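Local atomic coordinates of alpha-glucosidase ([Eubacterium] rectale, PDB entry 6PNR), a protein that hydrolyses alpha-linked sugars as a GH31 family sulfoquinovosidase, probably releasing sulfoquinovose from sulfolipid-derived glycosides. Residues Trp271-Cys276 against Leu316-Pro321; Trp387-Gly392 against Tyr438-Gly443. All blocks are in the same frame, centred on the assembly; numbering follows the deposited sequence.

Contact 1. Residues Trp271-Cys276 against Leu316-Pro321; sequences WCQDWC and LGYVNP. With 9VH ([(3~{S},4~{R},5~{R})-4,5-bis(oxidanyl)piperidin-3-yl]methanesulfonic acid), chain C.
W271 and W275 each spend their indole N-H on a backbone carbonyl of 316-321. The end of strand 267-271 and the loop after it lie beside strand 314-319, its parallel neighbour in the TIM barrel of this GH31 enzyme, where the strand ends line the sugar pocket. W271 pairs with L316 in a parallel bridge, and C272 N donates to L316 O at 3.0 Å. W271 CG stands anti to the backbone N (chi1 169°), which turns the indole toward 316-321. Its NE1 then reaches G317 O at 2.9 Å. The acceptor lies in the indole plane, but the donor sits above the carbonyl plane and the bond is bent, with 131° at the hydrogen. CD1 of the same ring packs on L316 CB at 3.8 Å. W275 meets G317 with a ring face, over CA. Its NE1 meets Y318 O at 2.8 Å, in the carbonyl plane and on a lone pair.

Between the tryptophans, Q273 points its extended chain into the pocket. OE1 accepts a hydrogen bond from the inhibitor hydroxyl O5 at 2.6 Å, while NE2 is held by Q247, a second-shell partner that probably keeps the amide from flipping. Y318 starts beside Q273, its CB 3.7 Å from Q273 O, and carries its hydroxyl to D390, a neighbour in the pocket. R521 makes a cation-pi contact with W271, and H523 meets that ring edge-to-face. N320 ND2 donates to Y318 OH at 3.0 Å, nearly straight at 171° and in the plane of its amide.

Contact 2. Residues Trp387-Gly392 against Tyr438-Gly443; sequences WMADFG and YFMRAG. With 9VH ([(3~{S},4~{R},5~{R})-4,5-bis(oxidanyl)piperidin-3-yl]methanesulfonic acid), chain C.
This is a parallel strand pairing in the TIM barrel that runs on into a charged wall of the inhibitor site. W387 O accepts from F439 N, and A389 N donates to F439 O at 2.8 Å. On one side of the sheet W387 takes Y438 CB over its indole face, a CH-pi contact. On the other, the F439 ring lies with one face over M388 CA and W387 O, and M388 CB touches F439 CE2 at 3.5 Å. Trading F439 for an alanine is likely to strip M388 of its ring neighbour and open a gap over W387 O. Past the strands, R441 runs extended from CG to NE, alongside F391. Its CZ stands 4.4 Å from the F391 ring centroid, over the face, in a cation-pi contact. R441 NH1 comes within 3.3 Å of the inhibitor N1. D390 OD1 lies 3.2 Å from R441 NE, above the guanidinium plane, a salt bridge in which no N-H points at the oxygen; Y318 holds OD2, and E393 also pairs with NE. A water donates to A389 O and F391 O, and accepts from A442 N. Helix 365-380 packs on W387, helix 408-429 on Y438 and M440, and strand 314-319 on M388 and F439.

In the fold
Along the chain, contact 1 comes first. It joins the end of strand 267-271 and the loop after it to strand 314-319, across an excursion that includes helix 301-310. Contact 2 opens only after contact 1 has closed, so the two are in series and neither nest nor cross. It brings strand 386-389 to strand 437-439 across helix 408-429. Strands 314-319 and 386-389 are neighbours, so the pairs make four consecutive strands of one parallel sheet. The contacts also meet directly: besides the Y318-D390 pair, V319 O lies 3.0 Å from D390 N, a probable hydrogen bond. Both reach the inhibitor at the strand ends.

Contact 1. Residues Trp271-Cys276 against Leu316-Pro321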
ATOM      1  N   TRP A 271      15.850  35.980  -9.142  1.00 24.56           N
ATOM      2  CA  TRP A 271      14.916  35.439  -8.163  1.00 25.45           C
ATOM      3  C   TRP A 271      15.739  34.923  -6.989  1.00 28.85           C
ATOM      4  O   TRP A 271      16.416  33.895  -7.111  1.00 25.52           O
ATOM      5  CB  TRP A 271      14.057  34.321  -8.773  1.00 24.11           C
ATOM      6  CG  TRP A 271      13.281  33.568  -7.752  1.00 22.29           C
ATOM      7  CD1 TRP A 271      12.408  34.084  -6.834  1.00 23.59           C
ATOM      8  CD2 TRP A 271      13.311  32.157  -7.531  1.00 25.90           C
ATOM      9  NE1 TRP A 271      11.892  33.073  -6.054  1.00 23.32           N
ATOM     10  CE2 TRP A 271      12.436  31.881  -6.460  1.00 25.03           C
ATOM     11  CE3 TRP A 271      14.003  31.097  -8.133  1.00 23.54           C
ATOM     12  CZ2 TRP A 271      12.236  30.591  -5.972  1.00 25.01           C
ATOM     13  CZ3 TRP A 271      13.800  29.811  -7.642  1.00 23.53           C
ATOM     14  CH2 TRP A 271      12.931  29.573  -6.575  1.00 24.90           C
ATOM     15  N   CYS A 272      15.717  35.653  -5.864  1.00 27.91           N
ATOM     16  CA  CYS A 272      16.442  35.259  -4.654  1.00 26.57           C
ATOM     17  C   CYS A 272      15.427  34.801  -3.626  1.00 25.55           C
ATOM     18  O   CYS A 272      14.870  35.619  -2.888  1.00 25.09           O
ATOM     19  CB  CYS A 272      17.286  36.401  -4.095  1.00 28.42           C
ATOM     20  SG  CYS A 272      18.564  36.968  -5.201  1.00 27.65           S
ATOM     21  N   GLN A 273      15.204  33.486  -3.547  1.00 23.52           N
ATOM     22  CA  GLN A 273      14.220  33.004  -2.586  1.00 25.69           C
ATOM     23  C   GLN A 273      14.655  33.234  -1.148  1.00 25.65           C
ATOM     24  O   GLN A 273      13.798  33.276  -0.258  1.00 26.24           O
ATOM     25  CB  GLN A 273      13.925  31.515  -2.807  1.00 24.92           C
ATOM     26  CG  GLN A 273      15.095  30.572  -2.554  1.00 23.69           C
ATOM     27  CD  GLN A 273      14.636  29.111  -2.450  1.00 28.86           C
ATOM     28  OE1 GLN A 273      13.496  28.779  -2.792  1.00 27.91           O
ATOM     29  NE2 GLN A 273      15.517  28.244  -1.980  1.00 27.76           N
ATOM     30  N   ASP A 274      15.958  33.387  -0.894  1.00 24.72           N
ATOM     31  CA  ASP A 274      16.452  33.679   0.449  1.00 24.71           C
ATOM     32  C   ASP A 274      16.532  35.183   0.720  1.00 25.98           C
ATOM     33  O   ASP A 274      17.265  35.606   1.623  1.00 24.95           O
ATOM     34  CB  ASP A 274      17.819  33.016   0.686  1.00 24.14           C
ATOM     35  CG  ASP A 274      18.938  33.635  -0.146  1.00 26.21           C
ATOM     36  OD1 ASP A 274      18.639  34.408  -1.081  1.00 26.60           O
ATOM     37  OD2 ASP A 274      20.130  33.352   0.131  1.00 26.77           O
ATOM     38  N   TRP A 275      15.784  35.991  -0.039  1.00 24.57           N
ATOM     39  CA  TRP A 275      15.725  37.427   0.221  1.00 24.83           C
ATOM     40  C   TRP A 275      15.414  37.705   1.686  1.00 25.40           C
ATOM     41  O   TRP A 275      15.833  38.735   2.233  1.00 28.33           O
ATOM     42  CB  TRP A 275      14.663  38.085  -0.686  1.00 22.23           C
ATOM     43  CG  TRP A 275      13.259  37.826  -0.191  1.00 26.97           C
ATOM     44  CD1 TRP A 275      12.588  36.631  -0.212  1.00 29.93           C
ATOM     45  CD2 TRP A 275      12.370  38.772   0.440  1.00 25.40           C
ATOM     46  NE1 TRP A 275      11.341  36.776   0.359  1.00 30.06           N
ATOM     47  CE2 TRP A 275      11.188  38.076   0.773  1.00 25.04           C
ATOM     48  CE3 TRP A 275      12.461  40.140   0.747  1.00 27.02           C
ATOM     49  CZ2 TRP A 275      10.098  38.706   1.393  1.00 29.88           C
ATOM     50  CZ3 TRP A 275      11.383  40.761   1.373  1.00 27.41           C
ATOM     51  CH2 TRP A 275      10.217  40.045   1.684  1.00 27.21           C
ATOM     52  N   CYS A 276      14.699  36.793   2.345  1.00 24.26           N
ATOM     53  CA  CYS A 276      14.310  36.944   3.740  1.00 25.71           C
ATOM     54  C   CYS A 276      15.126  36.071   4.697  1.00 29.36           C
ATOM     55  O   CYS A 276      14.727  35.902   5.858  1.00 28.82           O
ATOM     56  CB  CYS A 276      12.822  36.625   3.884  1.00 29.62           C
ATOM     57  SG  CYS A 276      12.382  35.005   3.149  1.00 30.71           S
ATOM     58  N   LEU A 316      12.884  39.299  -7.838  1.00 24.46           N
ATOM     59  CA  LEU A 316      11.779  38.442  -7.421  1.00 26.68           C
ATOM     60  C   LEU A 316      12.099  37.756  -6.098  1.00 26.91           C
ATOM     61  O   LEU A 316      13.250  37.407  -5.822  1.00 25.32           O
ATOM     62  CB  LEU A 316      11.435  37.376  -8.485  1.00 22.72           C
ATOM     63  CG  LEU A 316      10.947  37.907  -9.847  1.00 25.35           C
ATOM     64  CD1 LEU A 316      12.111  38.302 -10.775  1.00 26.62           C
ATOM     65  CD2 LEU A 316      10.021  36.910 -10.522  1.00 27.64           C
ATOM     66  N   GLY A 317      11.061  37.554  -5.290  1.00 24.35           N
ATOM     67  CA  GLY A 317      11.219  37.033  -3.942  1.00 24.71           C
ATOM     68  C   GLY A 317      10.415  35.771  -3.675  1.00 24.02           C
ATOM     69  O   GLY A 317      10.200  34.952  -4.578  1.00 23.28           O
ATOM     70  N   TYR A 318       9.932  35.628  -2.444  1.00 24.30           N
ATOM     71  CA  TYR A 318       9.286  34.405  -1.989  1.00 25.32           C
ATOM     72  C   TYR A 318       8.451  34.731  -0.760  1.00 24.30           C
ATOM     73  O   TYR A 318       8.940  35.414   0.139  1.00 24.59           O
ATOM     74  CB  TYR A 318      10.350  33.329  -1.651  1.00 25.52           C
ATOM     75  CG  TYR A 318       9.784  32.056  -1.051  1.00 21.45           C
ATOM     76  CD1 TYR A 318       9.350  32.015   0.277  1.00 22.74           C
ATOM     77  CD2 TYR A 318       9.699  30.888  -1.802  1.00 23.57           C
ATOM     78  CE1 TYR A 318       8.820  30.881   0.821  1.00 24.49           C
ATOM     79  CE2 TYR A 318       9.182  29.729  -1.251  1.00 23.99           C
ATOM     80  CZ  TYR A 318       8.729  29.739   0.061  1.00 20.06           C
ATOM     81  OH  TYR A 318       8.206  28.601   0.651  1.00 24.07           O
ATOM     82  N   VAL A 319       7.211  34.221  -0.710  1.00 25.06           N
ATOM     83  CA  VAL A 319       6.382  34.220   0.494  1.00 26.75           C
ATOM     84  C   VAL A 319       5.572  32.929   0.508  1.00 25.51           C
ATOM     85  O   VAL A 319       5.327  32.307  -0.530  1.00 25.22           O
ATOM     86  CB  VAL A 319       5.395  35.423   0.583  1.00 26.13           C
ATOM     87  CG1 VAL A 319       6.142  36.746   0.687  1.00 30.02           C
ATOM     88  CG2 VAL A 319       4.503  35.429  -0.616  1.00 31.37           C
ATOM     89  N   ASN A 320       5.131  32.543   1.694  1.00 25.10           N
ATOM     90  CA  ASN A 320       4.182  31.445   1.820  1.00 26.44           C
ATOM     91  C   ASN A 320       3.300  31.749   3.023  1.00 28.91           C
ATOM     92  O   ASN A 320       3.554  32.709   3.761  1.00 29.03           O
ATOM     93  CB  ASN A 320       4.903  30.072   1.884  1.00 24.48           C
ATOM     94  CG  ASN A 320       5.544  29.727   3.247  1.00 26.15           C
ATOM     95  OD1 ASN A 320       4.985  30.000   4.314  1.00 27.65           O
ATOM     96  ND2 ASN A 320       6.701  29.034   3.197  1.00 20.51           N
ATOM     97  N   PRO A 321       2.196  31.009   3.208  1.00 28.45           N
ATOM     98  CA  PRO A 321       1.187  31.492   4.164  1.00 29.57           C
ATOM     99  C   PRO A 321       1.425  31.049   5.602  1.00 30.12           C
ATOM    100  O   PRO A 321       0.489  31.049   6.410  1.00 27.44           O
ATOM    101  CB  PRO A 321      -0.111  30.909   3.608  1.00 29.83           C
ATOM    102  CG  PRO A 321       0.305  29.613   3.033  1.00 30.00           C
ATOM    103  CD  PRO A 321       1.727  29.796   2.514  1.00 27.65           C
TER
HETATM  104  O1  9VH C 701      13.057  25.193   1.544  1.00 27.86           O
HETATM  105  S1  9VH C 701      11.897  26.056   1.678  1.00 26.85           S
HETATM  106  O2  9VH C 701      10.744  25.286   2.077  1.00 27.71           O
HETATM  107  O3  9VH C 701      12.184  27.192   2.520  1.00 25.35           O
HETATM  108  C1  9VH C 701      11.605  26.673   0.043  1.00 24.09           C
HETATM  109  C2  9VH C 701      11.196  25.604  -0.979  1.00 25.00           C
HETATM  110  C3  9VH C 701       9.752  25.215  -0.701  1.00 30.34           C
HETATM  111  N1  9VH C 701       9.058  24.432  -1.723  1.00 27.13           N
HETATM  112  C4  9VH C 701       9.185  25.020  -3.056  1.00 22.44           C
HETATM  113  C5  9VH C 701      10.653  25.204  -3.408  1.00 25.66           C
HETATM  114  O4  9VH C 701      10.728  25.771  -4.715  1.00 26.17           O
HETATM  115  C6  9VH C 701      11.320  26.135  -2.406  1.00 24.40           C
HETATM  116  O5  9VH C 701      12.693  26.323  -2.738  1.00 25.73           O

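Contact 2. Residues Trp387-Gly392 against Tyr438-Gly443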
ATOM      1  N   TRP A 387       7.235  37.007  -7.338  1.00 23.46           N
ATOM      2  CA  TRP A 387       7.664  36.138  -6.255  1.00 23.96           C
ATOM      3  C   TRP A 387       7.061  34.747  -6.404  1.00 27.14           C
ATOM      4  O   TRP A 387       6.013  34.555  -7.026  1.00 25.24           O
ATOM      5  CB  TRP A 387       7.298  36.713  -4.878  1.00 23.02           C
ATOM      6  CG  TRP A 387       5.823  36.983  -4.644  1.00 23.75           C
ATOM      7  CD1 TRP A 387       4.912  36.144  -4.084  1.00 26.27           C
ATOM      8  CD2 TRP A 387       5.129  38.207  -4.905  1.00 22.99           C
ATOM      9  NE1 TRP A 387       3.683  36.766  -3.993  1.00 25.73           N
ATOM     10  CE2 TRP A 387       3.795  38.036  -4.484  1.00 27.19           C
ATOM     11  CE3 TRP A 387       5.512  39.435  -5.436  1.00 22.69           C
ATOM     12  CZ2 TRP A 387       2.836  39.036  -4.614  1.00 28.19           C
ATOM     13  CZ3 TRP A 387       4.552  40.429  -5.567  1.00 27.21           C
ATOM     14  CH2 TRP A 387       3.234  40.222  -5.148  1.00 27.20           C
ATOM     15  N   MET A 388       7.752  33.780  -5.815  1.00 25.03           N
ATOM     16  CA  MET A 388       7.163  32.471  -5.579  1.00 26.07           C
ATOM     17  C   MET A 388       6.170  32.587  -4.432  1.00 26.03           C
ATOM     18  O   MET A 388       6.522  33.073  -3.352  1.00 24.30           O
ATOM     19  CB  MET A 388       8.253  31.455  -5.248  1.00 23.33           C
ATOM     20  CG  MET A 388       7.716  30.045  -4.980  1.00 24.05           C
ATOM     21  SD  MET A 388       9.024  28.812  -4.714  1.00 25.33           S
ATOM     22  CE  MET A 388       9.564  28.506  -6.389  1.00 21.91           C
ATOM     23  N   ALA A 389       4.922  32.184  -4.674  1.00 23.74           N
ATOM     24  CA  ALA A 389       3.883  32.181  -3.643  1.00 23.07           C
ATOM     25  C   ALA A 389       3.588  30.717  -3.331  1.00 28.30           C
ATOM     26  O   ALA A 389       2.746  30.079  -3.968  1.00 26.32           O
ATOM     27  CB  ALA A 389       2.634  32.940  -4.105  1.00 23.52           C
ATOM     28  N   ASP A 390       4.269  30.204  -2.314  1.00 25.37           N
ATOM     29  CA  ASP A 390       4.517  28.788  -2.151  1.00 24.38           C
ATOM     30  C   ASP A 390       3.520  28.157  -1.184  1.00 25.60           C
ATOM     31  O   ASP A 390       2.771  28.834  -0.479  1.00 27.89           O
ATOM     32  CB  ASP A 390       5.952  28.609  -1.651  1.00 25.08           C
ATOM     33  CG  ASP A 390       6.472  27.207  -1.811  1.00 28.87           C
ATOM     34  OD1 ASP A 390       5.843  26.348  -2.479  1.00 27.92           O
ATOM     35  OD2 ASP A 390       7.548  26.977  -1.253  1.00 27.17           O
ATOM     36  N   PHE A 391       3.523  26.828  -1.171  1.00 26.74           N
ATOM     37  CA  PHE A 391       2.772  26.006  -0.231  1.00 28.26           C
ATOM     38  C   PHE A 391       1.270  26.255  -0.300  1.00 26.48           C
ATOM     39  O   PHE A 391       0.757  26.729  -1.314  1.00 28.36           O
ATOM     40  CB  PHE A 391       3.289  26.218   1.194  1.00 27.41           C
ATOM     41  CG  PHE A 391       4.628  25.558   1.462  1.00 27.97           C
ATOM     42  CD1 PHE A 391       4.696  24.223   1.834  1.00 31.68           C
ATOM     43  CD2 PHE A 391       5.809  26.270   1.340  1.00 27.64           C
ATOM     44  CE1 PHE A 391       5.928  23.611   2.097  1.00 31.69           C
ATOM     45  CE2 PHE A 391       7.048  25.664   1.594  1.00 25.47           C
ATOM     46  CZ  PHE A 391       7.102  24.333   1.961  1.00 31.67           C
ATOM     47  N   GLY A 392       0.565  25.929   0.781  1.00 28.18           N
ATOM     48  CA  GLY A 392      -0.884  25.904   0.804  1.00 27.76           C
ATOM     49  C   GLY A 392      -1.483  24.527   1.017  1.00 27.10           C
ATOM     50  O   GLY A 392      -2.712  24.422   1.097  1.00 28.09           O
ATOM     51  N   TYR A 438       3.176  36.524  -9.550  1.00 25.78           N
ATOM     52  CA  TYR A 438       3.552  35.523  -8.565  1.00 25.46           C
ATOM     53  C   TYR A 438       3.242  34.151  -9.146  1.00 28.00           C
ATOM     54  O   TYR A 438       2.392  34.010 -10.030  1.00 25.73           O
ATOM     55  CB  TYR A 438       2.837  35.725  -7.212  1.00 23.64           C
ATOM     56  CG  TYR A 438       1.341  35.898  -7.354  1.00 26.48           C
ATOM     57  CD1 TYR A 438       0.790  37.148  -7.604  1.00 25.23           C
ATOM     58  CD2 TYR A 438       0.484  34.808  -7.263  1.00 25.54           C
ATOM     59  CE1 TYR A 438      -0.585  37.311  -7.763  1.00 25.43           C
ATOM     60  CE2 TYR A 438      -0.892  34.953  -7.433  1.00 26.41           C
ATOM     61  CZ  TYR A 438      -1.418  36.210  -7.678  1.00 29.17           C
ATOM     62  OH  TYR A 438      -2.777  36.365  -7.848  1.00 28.50           O
ATOM     63  N   PHE A 439       3.956  33.138  -8.690  1.00 22.95           N
ATOM     64  CA  PHE A 439       3.694  31.801  -9.208  1.00 21.54           C
ATOM     65  C   PHE A 439       3.465  30.839  -8.059  1.00 24.84           C
ATOM     66  O   PHE A 439       4.167  30.889  -7.045  1.00 27.23           O
ATOM     67  CB  PHE A 439       4.820  31.309 -10.152  1.00 23.10           C
ATOM     68  CG  PHE A 439       6.210  31.758  -9.763  1.00 26.12           C
ATOM     69  CD1 PHE A 439       6.665  33.033 -10.076  1.00 27.01           C
ATOM     70  CD2 PHE A 439       7.082  30.875  -9.123  1.00 27.30           C
ATOM     71  CE1 PHE A 439       7.952  33.430  -9.736  1.00 24.81           C
ATOM     72  CE2 PHE A 439       8.373  31.268  -8.775  1.00 22.27           C
ATOM     73  CZ  PHE A 439       8.809  32.527  -9.073  1.00 22.61           C
ATOM     74  N   MET A 440       2.455  29.985  -8.216  1.00 22.08           N
ATOM     75  CA  MET A 440       2.020  29.056  -7.184  1.00 23.45           C
ATOM     76  C   MET A 440       2.134  27.620  -7.676  1.00 23.66           C
ATOM     77  O   MET A 440       1.986  27.337  -8.869  1.00 24.24           O
ATOM     78  CB  MET A 440       0.574  29.347  -6.774  1.00 24.19           C
ATOM     79  CG  MET A 440       0.296  30.827  -6.503  1.00 25.45           C
ATOM     80  SD  MET A 440      -1.369  31.081  -5.881  1.00 26.55           S
ATOM     81  CE  MET A 440      -1.311  30.206  -4.316  1.00 27.63           C
ATOM     82  N   ARG A 441       2.399  26.705  -6.747  1.00 24.58           N
ATOM     83  CA  ARG A 441       2.370  25.284  -7.062  1.00 22.84           C
ATOM     84  C   ARG A 441       1.091  24.598  -6.587  1.00 26.62           C
ATOM     85  O   ARG A 441       0.690  23.595  -7.174  1.00 27.27           O
ATOM     86  CB  ARG A 441       3.583  24.574  -6.438  1.00 24.81           C
ATOM     87  CG  ARG A 441       3.573  24.548  -4.914  1.00 25.67           C
ATOM     88  CD  ARG A 441       4.778  23.791  -4.315  1.00 26.97           C
ATOM     89  NE  ARG A 441       4.546  23.454  -2.912  1.00 27.83           N
ATOM     90  CZ  ARG A 441       5.426  22.834  -2.122  1.00 31.80           C
ATOM     91  NH1 ARG A 441       6.612  22.462  -2.592  1.00 29.79           N
ATOM     92  NH2 ARG A 441       5.110  22.566  -0.863  1.00 32.42           N
ATOM     93  N   ALA A 442       0.438  25.108  -5.543  1.00 22.65           N
ATOM     94  CA  ALA A 442      -0.817  24.547  -5.070  1.00 26.61           C
ATOM     95  C   ALA A 442      -2.005  25.299  -5.666  1.00 25.52           C
ATOM     96  O   ALA A 442      -1.896  26.453  -6.091  1.00 26.38           O
ATOM     97  CB  ALA A 442      -0.895  24.585  -3.544  1.00 22.78           C
ATOM     98  N   GLY A 443      -3.155  24.635  -5.681  1.00 22.87           N
ATOM     99  CA  GLY A 443      -4.331  25.303  -6.208  1.00 23.28           C
ATOM    100  C   GLY A 443      -5.592  24.502  -5.958  1.00 26.17           C
ATOM    101  O   GLY A 443      -5.576  23.436  -5.337  1.00 23.78           O
TER
HETATM  102  O1  9VH C 701      13.057  25.193   1.544  1.00 27.86           O
HETATM  103  S1  9VH C 701      11.897  26.056   1.678  1.00 26.85           S
HETATM  104  O2  9VH C 701      10.744  25.286   2.077  1.00 27.71           O
HETATM  105  O3  9VH C 701      12.184  27.192   2.520  1.00 25.35           O
HETATM  106  C1  9VH C 701      11.605  26.673   0.043  1.00 24.09           C
HETATM  107  C2  9VH C 701      11.196  25.604  -0.979  1.00 25.00           C
HETATM  108  C3  9VH C 701       9.752  25.215  -0.701  1.00 30.34           C
HETATM  109  N1  9VH C 701       9.058  24.432  -1.723  1.00 27.13           N
HETATM  110  C4  9VH C 701       9.185  25.020  -3.056  1.00 22.44           C
HETATM  111  C5  9VH C 701      10.653  25.204  -3.408  1.00 25.66           C
HETATM  112  O4  9VH C 701      10.728  25.771  -4.715  1.00 26.17           O
HETATM  113  C6  9VH C 701      11.320  26.135  -2.406  1.00 24.40           C
HETATM  114  O5  9VH C 701      12.693  26.323  -2.738  1.00 25.73           O
HETATM  115  O   HOH W   1       1.572  27.605  -3.927  1.00 25.39           O